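Local coordinates for ricin B lectin (Clostridium thermocellum, PDB 3VSF), which acts as an exo-beta-1,3-galactanase, joining a family 43 glycoside hydrolase domain to a family 13 carbohydrate-binding module that binds beta-D-galactose, at residues T51-H57 with N96-E102; W72-Y76 with I117-V122; V366-S370 with T490-W494; G408-I412 with Q445-F449. All blocks are in the same frame, centred on the assembly; numbering follows the deposited sequence.

Contact 1: residues T51-H57 with N96-E102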
loop_
_atom_site.group_PDB
_atom_site.type_symbol
_atom_site.label_atom_id
_atom_site.label_comp_id
_atom_site.label_asym_id
_atom_site.label_seq_id
_atom_site.Cartn_x
_atom_site.Cartn_y
_atom_site.Cartn_z
ATOM N N THR A 51 -18.745 12.542 3.114
ATOM C CA THR A 51 -20.161 12.569 2.769
ATOM C C THR A 51 -20.658 13.995 2.554
ATOM O O THR A 51 -21.582 14.230 1.776
ATOM C CB THR A 51 -21.016 11.896 3.856
ATOM O OG1 THR A 51 -20.785 12.540 5.115
ATOM C CG2 THR A 51 -20.662 10.422 3.975
ATOM N N SER A 52 -20.036 14.944 3.247
ATOM C CA SER A 52 -20.426 16.346 3.153
ATOM C C SER A 52 -20.088 16.934 1.785
ATOM O O SER A 52 -20.610 17.981 1.404
ATOM C CB SER A 52 -19.746 17.165 4.252
ATOM O OG SER A 52 -20.032 16.633 5.536
ATOM N N GLY A 53 -19.211 16.254 1.054
ATOM C CA GLY A 53 -18.781 16.723 -0.251
ATOM C C GLY A 53 -17.503 17.534 -0.170
ATOM O O GLY A 53 -17.138 18.234 -1.115
ATOM N N ASN A 54 -16.820 17.438 0.966
ATOM C CA ASN A 54 -15.574 18.165 1.179
ATOM C C ASN A 54 -14.349 17.255 1.167
ATOM O O ASN A 54 -14.426 16.085 1.541
ATOM C CB ASN A 54 -15.629 18.957 2.488
ATOM C CG ASN A 54 -16.478 20.208 2.376
ATOM O OD1 ASN A 54 -15.959 21.325 2.360
ATOM N ND2 ASN A 54 -17.790 20.027 2.290
ATOM N N VAL A 55 -13.220 17.807 0.737
ATOM C CA VAL A 55 -11.974 17.055 0.656
ATOM C C VAL A 55 -11.495 16.588 2.029
ATOM O O VAL A 55 -11.313 17.392 2.943
ATOM C CB VAL A 55 -10.863 17.883 -0.023
ATOM C CG1 VAL A 55 -10.837 19.301 0.533
ATOM C CG2 VAL A 55 -9.513 17.205 0.150
ATOM N N ILE A 56 -11.298 15.281 2.165
ATOM C CA ILE A 56 -10.780 14.704 3.401
ATOM C C ILE A 56 -9.331 15.129 3.625
ATOM O O ILE A 56 -8.499 15.022 2.725
ATOM C CB ILE A 56 -10.865 13.164 3.382
ATOM C CG1 ILE A 56 -12.324 12.711 3.278
ATOM C CG2 ILE A 56 -10.210 12.573 4.622
ATOM C CD1 ILE A 56 -12.501 11.207 3.252
ATOM N N HIS A 57 -9.036 15.617 4.826
ATOM C CA HIS A 57 -7.683 16.046 5.171
ATOM C C HIS A 57 -7.127 15.270 6.361
ATOM O O HIS A 57 -7.154 15.748 7.495
ATOM C CB HIS A 57 -7.643 17.552 5.450
ATOM C CG HIS A 57 -8.745 18.035 6.342
ATOM N ND1 HIS A 57 -8.550 18.339 7.672
ATOM C CD2 HIS A 57 -10.056 18.270 6.093
ATOM C CE1 HIS A 57 -9.691 18.739 8.203
ATOM N NE2 HIS A 57 -10.621 18.705 7.266
ATOM N N ASN A 96 -17.251 5.655 2.040
ATOM C CA ASN A 96 -17.964 6.883 2.380
ATOM C C ASN A 96 -17.638 7.341 3.796
ATOM O O ASN A 96 -18.034 6.703 4.772
ATOM C CB ASN A 96 -19.474 6.697 2.222
ATOM C CG ASN A 96 -19.875 6.375 0.798
ATOM O OD1 ASN A 96 -20.003 7.267 -0.041
ATOM N ND2 ASN A 96 -20.082 5.094 0.517
ATOM N N TRP A 97 -16.920 8.455 3.904
ATOM C CA TRP A 97 -16.428 8.921 5.195
ATOM C C TRP A 97 -17.200 10.117 5.738
ATOM O O TRP A 97 -17.557 11.032 4.998
ATOM C CB TRP A 97 -14.936 9.244 5.104
ATOM C CG TRP A 97 -14.105 8.033 4.848
ATOM C CD1 TRP A 97 -13.644 7.592 3.642
ATOM C CD2 TRP A 97 -13.653 7.087 5.821
ATOM N NE1 TRP A 97 -12.924 6.433 3.806
ATOM C CE2 TRP A 97 -12.915 6.103 5.136
ATOM C CE3 TRP A 97 -13.796 6.980 7.208
ATOM C CZ2 TRP A 97 -12.322 5.026 5.790
ATOM C CZ3 TRP A 97 -13.208 5.911 7.854
ATOM C CH2 TRP A 97 -12.482 4.947 7.145
ATOM N N GLU A 98 -17.451 10.098 7.044
ATOM C CA GLU A 98 -18.179 11.171 7.707
ATOM C C GLU A 98 -17.254 11.990 8.603
ATOM O O GLU A 98 -16.469 11.438 9.374
ATOM C CB GLU A 98 -19.338 10.599 8.527
ATOM C CG GLU A 98 -20.083 11.628 9.362
ATOM C CD GLU A 98 -21.227 11.017 10.147
ATOM O OE1 GLU A 98 -21.633 9.881 9.821
ATOM O OE2 GLU A 98 -21.718 11.670 11.093
ATOM N N TYR A 99 -17.352 13.310 8.492
ATOM C CA TYR A 99 -16.550 14.214 9.306
ATOM C C TYR A 99 -16.996 14.143 10.764
ATOM O O TYR A 99 -18.192 14.130 11.054
ATOM C CB TYR A 99 -16.686 15.645 8.784
ATOM C CG TYR A 99 -15.661 16.610 9.333
ATOM C CD1 TYR A 99 -14.523 16.153 9.985
ATOM C CD2 TYR A 99 -15.834 17.981 9.203
ATOM C CE1 TYR A 99 -13.586 17.035 10.487
ATOM C CE2 TYR A 99 -14.904 18.869 9.703
ATOM C CZ TYR A 99 -13.783 18.392 10.344
ATOM O OH TYR A 99 -12.856 19.278 10.842
ATOM N N ARG A 100 -16.033 14.094 11.681
ATOM C CA ARG A 100 -16.342 14.007 13.107
ATOM C C ARG A 100 -15.609 15.075 13.917
ATOM O O ARG A 100 -15.643 15.062 15.147
ATOM C CB ARG A 100 -16.013 12.612 13.645
ATOM C CG ARG A 100 -16.782 11.489 12.966
ATOM C CD ARG A 100 -18.267 11.547 13.294
ATOM N NE ARG A 100 -18.612 10.723 14.450
ATOM C CZ ARG A 100 -19.842 10.606 14.943
ATOM N NH1 ARG A 100 -20.848 11.265 14.383
ATOM N NH2 ARG A 100 -20.068 9.832 15.995
ATOM N N GLY A 101 -14.949 15.994 13.221
ATOM C CA GLY A 101 -14.255 17.091 13.870
ATOM C C GLY A 101 -12.814 16.776 14.217
ATOM O O GLY A 101 -12.294 15.721 13.854
ATOM N N GLU A 102 -12.168 17.697 14.925
ATOM C CA GLU A 102 -10.779 17.521 15.331
ATOM C C GLU A 102 -10.672 16.944 16.736
ATOM O O GLU A 102 -10.883 17.650 17.723
ATOM C CB GLU A 102 -10.022 18.849 15.254
ATOM C CG GLU A 102 -9.333 19.106 13.921
ATOM C CD GLU A 102 -10.308 19.255 12.769
ATOM O OE1 GLU A 102 -11.512 19.462 13.028
ATOM O OE2 GLU A 102 -9.869 19.163 11.604
#

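Contact 2: residues W72-Y76 with I117-V122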
loop_
_atom_site.group_PDB
_atom_site.type_symbol
_atom_site.label_atom_id
_atom_site.label_comp_id
_atom_site.label_asym_id
_atom_site.label_seq_id
_atom_site.Cartn_x
_atom_site.Cartn_y
_atom_site.Cartn_z
ATOM N N TRP A 72 -10.773 6.901 10.877
ATOM C CA TRP A 72 -9.605 7.375 10.146
ATOM C C TRP A 72 -9.097 8.689 10.732
ATOM O O TRP A 72 -9.760 9.722 10.634
ATOM C CB TRP A 72 -9.950 7.553 8.665
ATOM C CG TRP A 72 -8.804 8.020 7.815
ATOM C CD1 TRP A 72 -7.499 8.151 8.193
ATOM C CD2 TRP A 72 -8.865 8.422 6.440
ATOM N NE1 TRP A 72 -6.744 8.610 7.140
ATOM C CE2 TRP A 72 -7.560 8.783 6.052
ATOM C CE3 TRP A 72 -9.897 8.511 5.502
ATOM C CZ2 TRP A 72 -7.260 9.225 4.766
ATOM C CZ3 TRP A 72 -9.596 8.949 4.225
ATOM C CH2 TRP A 72 -8.290 9.302 3.869
ATOM N N TYR A 73 -7.917 8.643 11.341
ATOM C CA TYR A 73 -7.309 9.836 11.915
ATOM C C TYR A 73 -6.212 10.363 10.998
ATOM O O TYR A 73 -5.672 9.622 10.179
ATOM C CB TYR A 73 -6.734 9.531 13.297
ATOM C CG TYR A 73 -7.720 8.894 14.250
ATOM C CD1 TYR A 73 -8.602 9.670 14.990
ATOM C CD2 TYR A 73 -7.767 7.515 14.411
ATOM C CE1 TYR A 73 -9.504 9.091 15.863
ATOM C CE2 TYR A 73 -8.666 6.928 15.280
ATOM C CZ TYR A 73 -9.531 7.720 16.004
ATOM O OH TYR A 73 -10.427 7.138 16.871
ATOM N N GLY A 74 -5.887 11.644 11.143
ATOM C CA GLY A 74 -4.849 12.265 10.341
ATOM C C GLY A 74 -4.669 13.728 10.691
ATOM O O GLY A 74 -5.500 14.311 11.386
ATOM N N GLU A 75 -3.587 14.328 10.209
ATOM C CA GLU A 75 -3.304 15.730 10.499
ATOM C C GLU A 75 -3.255 16.574 9.228
ATOM O O GLU A 75 -3.194 16.042 8.122
ATOM C CB GLU A 75 -1.995 15.861 11.283
ATOM C CG GLU A 75 -0.790 15.209 10.618
ATOM C CD GLU A 75 -0.262 16.004 9.442
ATOM O OE1 GLU A 75 -0.422 17.244 9.436
ATOM O OE2 GLU A 75 0.310 15.388 8.518
ATOM N N TYR A 76 -3.286 17.892 9.399
ATOM C CA TYR A 76 -3.230 18.817 8.274
ATOM C C TYR A 76 -2.757 20.195 8.720
ATOM O O TYR A 76 -3.221 20.724 9.731
ATOM C CB TYR A 76 -4.596 18.924 7.593
ATOM C CG TYR A 76 -5.652 19.611 8.431
ATOM C CD1 TYR A 76 -6.168 20.845 8.060
ATOM C CD2 TYR A 76 -6.130 19.026 9.596
ATOM C CE1 TYR A 76 -7.133 21.476 8.823
ATOM C CE2 TYR A 76 -7.093 19.649 10.367
ATOM C CZ TYR A 76 -7.592 20.875 9.976
ATOM O OH TYR A 76 -8.551 21.499 10.740
ATOM N N ILE A 117 2.984 18.620 13.991
ATOM C CA ILE A 117 2.533 17.281 14.350
ATOM C C ILE A 117 2.213 16.473 13.101
ATOM O O ILE A 117 1.439 16.907 12.250
ATOM C CB ILE A 117 1.308 17.311 15.280
ATOM C CG1 ILE A 117 1.748 17.594 16.716
ATOM C CG2 ILE A 117 0.566 15.987 15.221
ATOM C CD1 ILE A 117 0.699 17.265 17.750
ATOM N N GLU A 118 2.819 15.296 12.995
ATOM C CA GLU A 118 2.639 14.460 11.818
ATOM C C GLU A 118 2.620 12.977 12.170
ATOM O O GLU A 118 3.189 12.557 13.178
ATOM C CB GLU A 118 3.721 14.759 10.779
ATOM C CG GLU A 118 5.146 14.607 11.288
ATOM C CD GLU A 118 6.166 15.242 10.358
ATOM O OE1 GLU A 118 7.295 14.715 10.259
ATOM O OE2 GLU A 118 5.843 16.272 9.730
ATOM N N ARG A 119 1.955 12.193 11.327
ATOM C CA ARG A 119 1.819 10.754 11.534
ATOM C C ARG A 119 1.184 10.402 12.878
ATOM O O ARG A 119 1.760 9.646 13.660
ATOM C CB ARG A 119 3.174 10.058 11.386
ATOM C CG ARG A 119 3.813 10.270 10.028
ATOM C CD ARG A 119 5.042 9.402 9.842
ATOM N NE ARG A 119 5.542 9.485 8.474
ATOM C CZ ARG A 119 5.024 8.814 7.451
ATOM N NH1 ARG A 119 3.988 8.008 7.642
ATOM N NH2 ARG A 119 5.539 8.949 6.237
ATOM N N PRO A 120 -0.011 10.950 13.147
ATOM C CA PRO A 120 -0.739 10.616 14.374
ATOM C C PRO A 120 -1.438 9.265 14.251
ATOM O O PRO A 120 -2.137 9.022 13.268
ATOM C CB PRO A 120 -1.776 11.734 14.470
ATOM C CG PRO A 120 -2.042 12.106 13.056
ATOM C CD PRO A 120 -0.733 11.943 12.331
ATOM N N LYS A 121 -1.243 8.398 15.239
ATOM C CA LYS A 121 -1.867 7.080 15.232
ATOM C C LYS A 121 -2.694 6.871 16.496
ATOM O O LYS A 121 -2.374 7.412 17.554
ATOM C CB LYS A 121 -0.805 5.987 15.111
ATOM C CG LYS A 121 0.100 6.130 13.898
ATOM C CD LYS A 121 -0.697 6.090 12.605
ATOM C CE LYS A 121 0.208 6.233 11.392
ATOM N NZ LYS A 121 0.933 7.533 11.381
ATOM N N VAL A 122 -3.759 6.083 16.381
ATOM C CA VAL A 122 -4.628 5.803 17.520
ATOM C C VAL A 122 -4.759 4.306 17.779
ATOM O O VAL A 122 -4.989 3.522 16.858
ATOM C CB VAL A 122 -6.031 6.411 17.324
ATOM C CG1 VAL A 122 -6.999 5.862 18.360
ATOM C CG2 VAL A 122 -5.966 7.929 17.396
#

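Contact 3: residues V366-S370 with T490-W494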
loop_
_atom_site.group_PDB
_atom_site.type_symbol
_atom_site.label_atom_id
_atom_site.label_comp_id
_atom_site.label_asym_id
_atom_site.label_seq_id
_atom_site.Cartn_x
_atom_site.Cartn_y
_atom_site.Cartn_z
ATOM N N VAL A 366 -7.306 -15.968 -29.371
ATOM C CA VAL A 366 -7.078 -17.135 -30.215
ATOM C C VAL A 366 -5.969 -16.891 -31.232
ATOM O O VAL A 366 -6.025 -15.939 -32.010
ATOM C CB VAL A 366 -8.360 -17.531 -30.970
ATOM C CG1 VAL A 366 -8.172 -18.872 -31.659
ATOM C CG2 VAL A 366 -9.541 -17.580 -30.014
ATOM N N ASN A 367 -4.962 -17.759 -31.220
ATOM C CA ASN A 367 -3.854 -17.661 -32.161
ATOM C C ASN A 367 -4.280 -18.065 -33.570
ATOM O O ASN A 367 -4.992 -19.051 -33.754
ATOM C CB ASN A 367 -2.682 -18.532 -31.699
ATOM C CG ASN A 367 -1.438 -18.330 -32.543
ATOM O OD1 ASN A 367 -1.161 -17.224 -33.007
ATOM N ND2 ASN A 367 -0.684 -19.404 -32.752
ATOM N N LYS A 368 -3.843 -17.295 -34.562
ATOM C CA LYS A 368 -4.206 -17.557 -35.950
ATOM C C LYS A 368 -3.609 -18.866 -36.454
ATOM O O LYS A 368 -4.296 -19.673 -37.078
ATOM C CB LYS A 368 -3.766 -16.399 -36.850
ATOM C CG LYS A 368 -3.960 -16.656 -38.337
ATOM C CD LYS A 368 -5.410 -16.976 -38.661
ATOM C CE LYS A 368 -5.593 -17.287 -40.138
ATOM N NZ LYS A 368 -7.001 -17.659 -40.459
ATOM N N ASN A 369 -2.327 -19.075 -36.171
ATOM C CA ASN A 369 -1.612 -20.243 -36.674
ATOM C C ASN A 369 -1.987 -21.552 -35.983
ATOM O O ASN A 369 -2.213 -22.565 -36.643
ATOM C CB ASN A 369 -0.101 -20.021 -36.590
ATOM C CG ASN A 369 0.691 -21.252 -36.986
ATOM O OD1 ASN A 369 0.833 -21.557 -38.168
ATOM N ND2 ASN A 369 1.214 -21.963 -35.994
ATOM N N SER A 370 -2.050 -21.528 -34.656
ATOM C CA SER A 370 -2.279 -22.748 -33.885
ATOM C C SER A 370 -3.757 -23.003 -33.616
ATOM O O SER A 370 -4.188 -24.152 -33.518
ATOM C CB SER A 370 -1.519 -22.690 -32.559
ATOM O OG SER A 370 -2.045 -21.680 -31.715
ATOM N N THR A 490 2.010 -15.725 -38.696
ATOM C CA THR A 490 0.654 -15.946 -38.207
ATOM C C THR A 490 0.650 -16.381 -36.747
ATOM O O THR A 490 -0.386 -16.345 -36.083
ATOM C CB THR A 490 -0.094 -16.991 -39.053
ATOM O OG1 THR A 490 0.637 -18.224 -39.050
ATOM C CG2 THR A 490 -0.250 -16.502 -40.485
ATOM N N ASN A 491 1.810 -16.797 -36.251
ATOM C CA ASN A 491 1.940 -17.168 -34.848
ATOM C C ASN A 491 1.992 -15.927 -33.965
ATOM O O ASN A 491 2.062 -16.024 -32.740
ATOM C CB ASN A 491 3.184 -18.030 -34.628
ATOM C CG ASN A 491 4.471 -17.289 -34.934
ATOM O OD1 ASN A 491 4.539 -16.501 -35.879
ATOM N ND2 ASN A 491 5.501 -17.535 -34.132
ATOM N N GLN A 492 1.952 -14.761 -34.604
ATOM C CA GLN A 492 1.988 -13.487 -33.898
ATOM C C GLN A 492 0.651 -12.763 -34.007
ATOM O O GLN A 492 0.478 -11.673 -33.462
ATOM C CB GLN A 492 3.102 -12.603 -34.459
ATOM C CG GLN A 492 4.492 -13.199 -34.327
ATOM C CD GLN A 492 5.557 -12.334 -34.968
ATOM O OE1 GLN A 492 5.265 -11.506 -35.832
ATOM N NE2 GLN A 492 6.802 -12.518 -34.545
ATOM N N HIS A 493 -0.291 -13.374 -34.716
ATOM C CA HIS A 493 -1.609 -12.778 -34.917
ATOM C C HIS A 493 -2.646 -13.421 -34.001
ATOM O O HIS A 493 -2.749 -14.645 -33.928
ATOM C CB HIS A 493 -2.035 -12.908 -36.380
ATOM C CG HIS A 493 -1.077 -12.281 -37.347
ATOM N ND1 HIS A 493 -1.248 -12.347 -38.713
ATOM C CD2 HIS A 493 0.060 -11.577 -37.143
ATOM C CE1 HIS A 493 -0.257 -11.710 -39.309
ATOM N NE2 HIS A 493 0.551 -11.233 -38.380
ATOM N N TRP A 494 -3.412 -12.588 -33.303
ATOM C CA TRP A 494 -4.388 -13.077 -32.335
ATOM C C TRP A 494 -5.778 -12.502 -32.589
ATOM O O TRP A 494 -5.922 -11.332 -32.942
ATOM C CB TRP A 494 -3.938 -12.735 -30.913
ATOM C CG TRP A 494 -2.589 -13.284 -30.565
ATOM C CD1 TRP A 494 -1.379 -12.746 -30.892
ATOM C CD2 TRP A 494 -2.311 -14.477 -29.823
ATOM N NE1 TRP A 494 -0.365 -13.531 -30.401
ATOM C CE2 TRP A 494 -0.911 -14.600 -29.741
ATOM C CE3 TRP A 494 -3.111 -15.453 -29.222
ATOM C CZ2 TRP A 494 -0.293 -15.660 -29.081
ATOM C CZ3 TRP A 494 -2.496 -16.505 -28.569
ATOM C CH2 TRP A 494 -1.102 -16.600 -28.503
#

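Contact 4: residues G408-I412 with Q445-F449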
loop_
_atom_site.group_PDB
_atom_site.type_symbol
_atom_site.label_atom_id
_atom_site.label_comp_id
_atom_site.label_asym_id
_atom_site.label_seq_id
_atom_site.Cartn_x
_atom_site.Cartn_y
_atom_site.Cartn_z
ATOM N N GLY A 408 -3.021 4.322 -26.436
ATOM C CA GLY A 408 -3.649 3.223 -27.145
ATOM C C GLY A 408 -3.392 1.892 -26.465
ATOM O O GLY A 408 -3.700 0.834 -27.014
ATOM N N TYR A 409 -2.831 1.948 -25.261
ATOM C CA TYR A 409 -2.429 0.742 -24.544
ATOM C C TYR A 409 -3.476 0.291 -23.529
ATOM O O TYR A 409 -4.339 1.069 -23.125
ATOM C CB TYR A 409 -1.075 0.957 -23.865
ATOM C CG TYR A 409 0.007 1.399 -24.825
ATOM C CD1 TYR A 409 0.773 0.469 -25.517
ATOM C CD2 TYR A 409 0.255 2.747 -25.048
ATOM C CE1 TYR A 409 1.759 0.869 -26.399
ATOM C CE2 TYR A 409 1.240 3.157 -25.930
ATOM C CZ TYR A 409 1.988 2.214 -26.602
ATOM O OH TYR A 409 2.969 2.616 -27.480
ATOM N N LYS A 410 -3.393 -0.973 -23.126
ATOM C CA LYS A 410 -4.368 -1.561 -22.216
ATOM C C LYS A 410 -3.736 -2.635 -21.336
ATOM O O LYS A 410 -2.640 -3.116 -21.616
ATOM C CB LYS A 410 -5.531 -2.167 -23.004
ATOM C CG LYS A 410 -6.377 -1.155 -23.758
ATOM C CD LYS A 410 -7.336 -1.843 -24.717
ATOM C CE LYS A 410 -8.279 -0.844 -25.366
ATOM N NZ LYS A 410 -9.160 -0.187 -24.361
ATOM N N LYS A 411 -4.441 -3.006 -20.274
ATOM C CA LYS A 411 -3.996 -4.074 -19.386
ATOM C C LYS A 411 -4.749 -5.363 -19.681
ATOM O O LYS A 411 -5.979 -5.391 -19.653
ATOM C CB LYS A 411 -4.210 -3.684 -17.924
ATOM C CG LYS A 411 -2.988 -3.106 -17.233
ATOM C CD LYS A 411 -3.289 -2.802 -15.773
ATOM C CE LYS A 411 -3.822 -4.032 -15.054
ATOM N NZ LYS A 411 -4.226 -3.734 -13.651
ATOM N N ILE A 412 -4.010 -6.429 -19.962
ATOM C CA ILE A 412 -4.615 -7.737 -20.162
ATOM C C ILE A 412 -4.575 -8.517 -18.854
ATOM O O ILE A 412 -3.533 -9.042 -18.466
ATOM C CB ILE A 412 -3.897 -8.532 -21.265
ATOM C CG1 ILE A 412 -3.836 -7.713 -22.556
ATOM C CG2 ILE A 412 -4.597 -9.862 -21.507
ATOM C CD1 ILE A 412 -3.169 -8.433 -23.707
ATOM N N GLN A 445 3.524 -4.172 -18.876
ATOM C CA GLN A 445 2.193 -4.710 -18.622
ATOM C C GLN A 445 1.150 -3.960 -19.444
ATOM O O GLN A 445 -0.050 -4.209 -19.320
ATOM C CB GLN A 445 1.852 -4.634 -17.132
ATOM C CG GLN A 445 2.790 -5.432 -16.244
ATOM C CD GLN A 445 2.339 -5.471 -14.796
ATOM O OE1 GLN A 445 1.386 -4.793 -14.412
ATOM N NE2 GLN A 445 3.021 -6.273 -13.985
ATOM N N HIS A 446 1.620 -3.040 -20.281
ATOM C CA HIS A 446 0.742 -2.288 -21.169
ATOM C C HIS A 446 0.827 -2.825 -22.593
ATOM O O HIS A 446 1.919 -3.014 -23.130
ATOM C CB HIS A 446 1.097 -0.800 -21.141
ATOM C CG HIS A 446 0.859 -0.148 -19.815
ATOM N ND1 HIS A 446 1.157 1.176 -19.572
ATOM C CD2 HIS A 446 0.350 -0.637 -18.660
ATOM C CE1 HIS A 446 0.843 1.474 -18.323
ATOM N NE2 HIS A 446 0.351 0.392 -17.749
ATOM N N TRP A 447 -0.329 -3.065 -23.203
ATOM C CA TRP A 447 -0.381 -3.668 -24.531
ATOM C C TRP A 447 -1.241 -2.863 -25.496
ATOM O O TRP A 447 -2.348 -2.446 -25.155
ATOM C CB TRP A 447 -0.916 -5.098 -24.434
ATOM C CG TRP A 447 -0.112 -5.972 -23.527
ATOM C CD1 TRP A 447 -0.341 -6.210 -22.205
ATOM C CD2 TRP A 447 1.054 -6.724 -23.876
ATOM N NE1 TRP A 447 0.611 -7.065 -21.707
ATOM C CE2 TRP A 447 1.481 -7.397 -22.714
ATOM C CE3 TRP A 447 1.781 -6.896 -25.059
ATOM C CZ2 TRP A 447 2.600 -8.226 -22.699
ATOM C CZ3 TRP A 447 2.891 -7.718 -25.042
ATOM C CH2 TRP A 447 3.289 -8.374 -23.871
ATOM N N LYS A 448 -0.729 -2.654 -26.705
ATOM C CA LYS A 448 -1.487 -1.962 -27.741
ATOM C C LYS A 448 -1.980 -2.935 -28.806
ATOM O O LYS A 448 -1.218 -3.762 -29.308
ATOM C CB LYS A 448 -0.648 -0.859 -28.391
ATOM C CG LYS A 448 -1.401 -0.069 -29.452
ATOM C CD LYS A 448 -0.587 1.104 -29.972
ATOM C CE LYS A 448 0.616 0.639 -30.776
ATOM N NZ LYS A 448 1.370 1.790 -31.349
ATOM N N PHE A 449 -3.261 -2.830 -29.145
ATOM C CA PHE A 449 -3.855 -3.678 -30.170
ATOM C C PHE A 449 -3.852 -2.983 -31.526
ATOM O O PHE A 449 -4.363 -1.872 -31.667
ATOM C CB PHE A 449 -5.283 -4.066 -29.783
ATOM C CG PHE A 449 -5.359 -5.022 -28.628
ATOM C CD1 PHE A 449 -5.620 -6.365 -28.841
ATOM C CD2 PHE A 449 -5.162 -4.580 -27.331
ATOM C CE1 PHE A 449 -5.690 -7.248 -27.779
ATOM C CE2 PHE A 449 -5.230 -5.459 -26.267
ATOM C CZ PHE A 449 -5.494 -6.794 -26.491
#

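Contact 1: residues T51-H57 with N96-E102
His-57 turns the edge of its imidazole toward the face of Tyr-99, where a loop crosses the outermost strand of the first blade of the GH43 beta-propeller. The stack is an offset edge-to-face one, with ring centroids 5.9 Å apart and planes at 73°. The histidine CG sits between the backbone N and the carbonyl carbon (chi1 46°), which swings the ring over to the strand. There CE1 meets Glu-102 OE2 at 3.4 Å, ring and carboxylate being nearly coplanar. That carboxylate is well held: Tyr-99 OH donates to the syn lone pair of OE1 at 2.6 Å, while OE2 is hydrogen-bonded to the hydroxyls of Ser-87 and Tyr-76. Further back, the long, apolar Ile-56 runs at about a right angle to Trp-97, and its CD1 lies 3.6 Å from Trp-97 CB. Thr-51 lays its CG2 beside the Trp-97 carbonyl, and the contact is pinned at this end by Thr-51 N donating to Trp-97 O at 2.7 Å.

Contact 2: residues W72-Y76 with I117-V122
Glu-75 reaches from its strand toward Ile-117, Glu-118 and Pro-120, on a strand of the next blade of the five-bladed propeller. Its CB lies 3.7 Å from Ile-117 O. CG is placed between the backbone N and the carbonyl carbon (chi1 55°), which brings it 3.2 Å from the same oxygen and 3.7 Å from Pro-120 CD. CD and OE1 each lie 3.4 Å from Ile-117 O, the two oxygens being acceptors that do not bond. A bend at chi2 carries the carboxylate alongside Glu-118, pointing the same way, with OE2 4.1 Å from Glu-118 CB. Arg-77 joins the two acids, pairing NH1 with Glu-75 OE2 and NH2 with Glu-118 OE2. A glutamate suits the site twice over, its methylenes packing on the proline and its head meeting the arginine. At the other end Val-122 lays CG2 over the centre of the Tyr-73 ring, 3.5 Å from the centroid, a CH-pi contact of a methyl on a flat face. Between them Pro-120 CG packs on the backbone of Gly-74, 3.9 Å from its CA. The segments 72-76 and 117-122 run nearly antiparallel, at 167°, but belong to separate sheets and meet through side chains. Behind them, backbone hydrogen bonds join strand 83-91 to Gly-74 and strand 131-138 to Glu-118 and Lys-121, while Cys-88 lies against Tyr-73 and Met-133 backs Pro-120 and Val-122.

Contact 3: residues V366-S370 with T490-W494
Lys-368 N donates to His-493 O at 2.9 Å with an N-H...O angle of 158°, tying, at their ends, neighbouring strands 363-367 and 494-498, the first and last in sequence of one sheet of the ricin-type beta-trefoil. A weak second bond follows as the chain turns away, from Asn-369 N to Thr-490 O at 3.4 Å; that same oxygen takes a weak bond from His-493 N, within its 3-10 turn. Next to these bonds, Asn-367 and Trp-494 form an antiparallel non-hydrogen-bonded pair, in which Trp-494 CA makes a CA-H...O contact of 3.3 Å with Val-366 O. Outward from the backbone, the aliphatic part of Lys-368 does the packing: CB lies 3.9 Å from His-493 CB, and CG, set anti to the backbone N (chi1 173°), lies 3.9 Å from Thr-490 CB, leaving the charged end to lead away. Gln-492 and Trp-494 spell the Gln-x-Trp motif of this lectin family. The motif residues are fixed by other parts of the module, Gln-492 NE2 by Asp-469 and Trp-494 NE1 by Ile-468 O. The broad indole also offers Asn-367 a face: Asn-367 CB stands 4.0 Å from the centroid of its six-membered ring, 23° off the normal.

Contact 4: residues G408-I412 with Q445-F449
Lys-410 and Trp-447 make an antiparallel hydrogen-bonded pair, Lys-410 N to Trp-447 O at 2.7 Å and Trp-447 N to Lys-410 O at 2.8 Å, where the short segments 409-412 and 447-449 of beta-trefoil strands run at 113° to each other. The bonded pairing is brief, and beyond it the contact is carried by side chains. Ile-412, with CD1 extended (chi2 -179°), runs at about a right angle to Trp-447 and rests CD1 over the five-membered ring, 4.2 Å from its centroid. The same methyl reaches Phe-449 CZ at 4.0 Å, so one slim aliphatic chain joins two aromatics. Tyr-409 inclines its ring across Lys-448, CD1 lying 3.5 Å from Lys-448 CB. Gly-408 O meets CG of the same lysine at 3.5 Å. Gln-445 opens the Gln-x-Trp motif: its NE2 bonds to Asp-422 OD2 and its OE1 to Asn-440 N. Since Asp-422 and Asn-440 bind galactose, this second-shell amide, able to donate and accept, probably helps to position the Asp-422 carboxylate and the backbone at Asn-440. Strand 400-404 flanks Ile-412 and Phe-449 with Leu-402, strand 456-461 supports Trp-447 and Phe-449 through Ile-459, and strand 420-423 takes the indole NE1 on Leu-421 O.

How the contacts relate
From the N terminus, 51-57 opens contact 1 and 72-76 opens contact 2; 96-102 then closes the first and 117-122 the second, so the two loops cross. Contact 1 fastens the lead-in loop to the first propeller blade, and contact 2 joins that blade to the next. They touch each other, with the indoles of Trp-97 and Trp-72 edge-to-face. Far along the chain, 366-370 opens contact 3, within which contact 4 (408-412 with 445-449) is nested, before 490-494 closes the outer loop. Both reach one trefoil sheet, their centres about 18 Å apart. The nearest atoms of contacts 2 and 4 are about 22 Å apart, in separate domains.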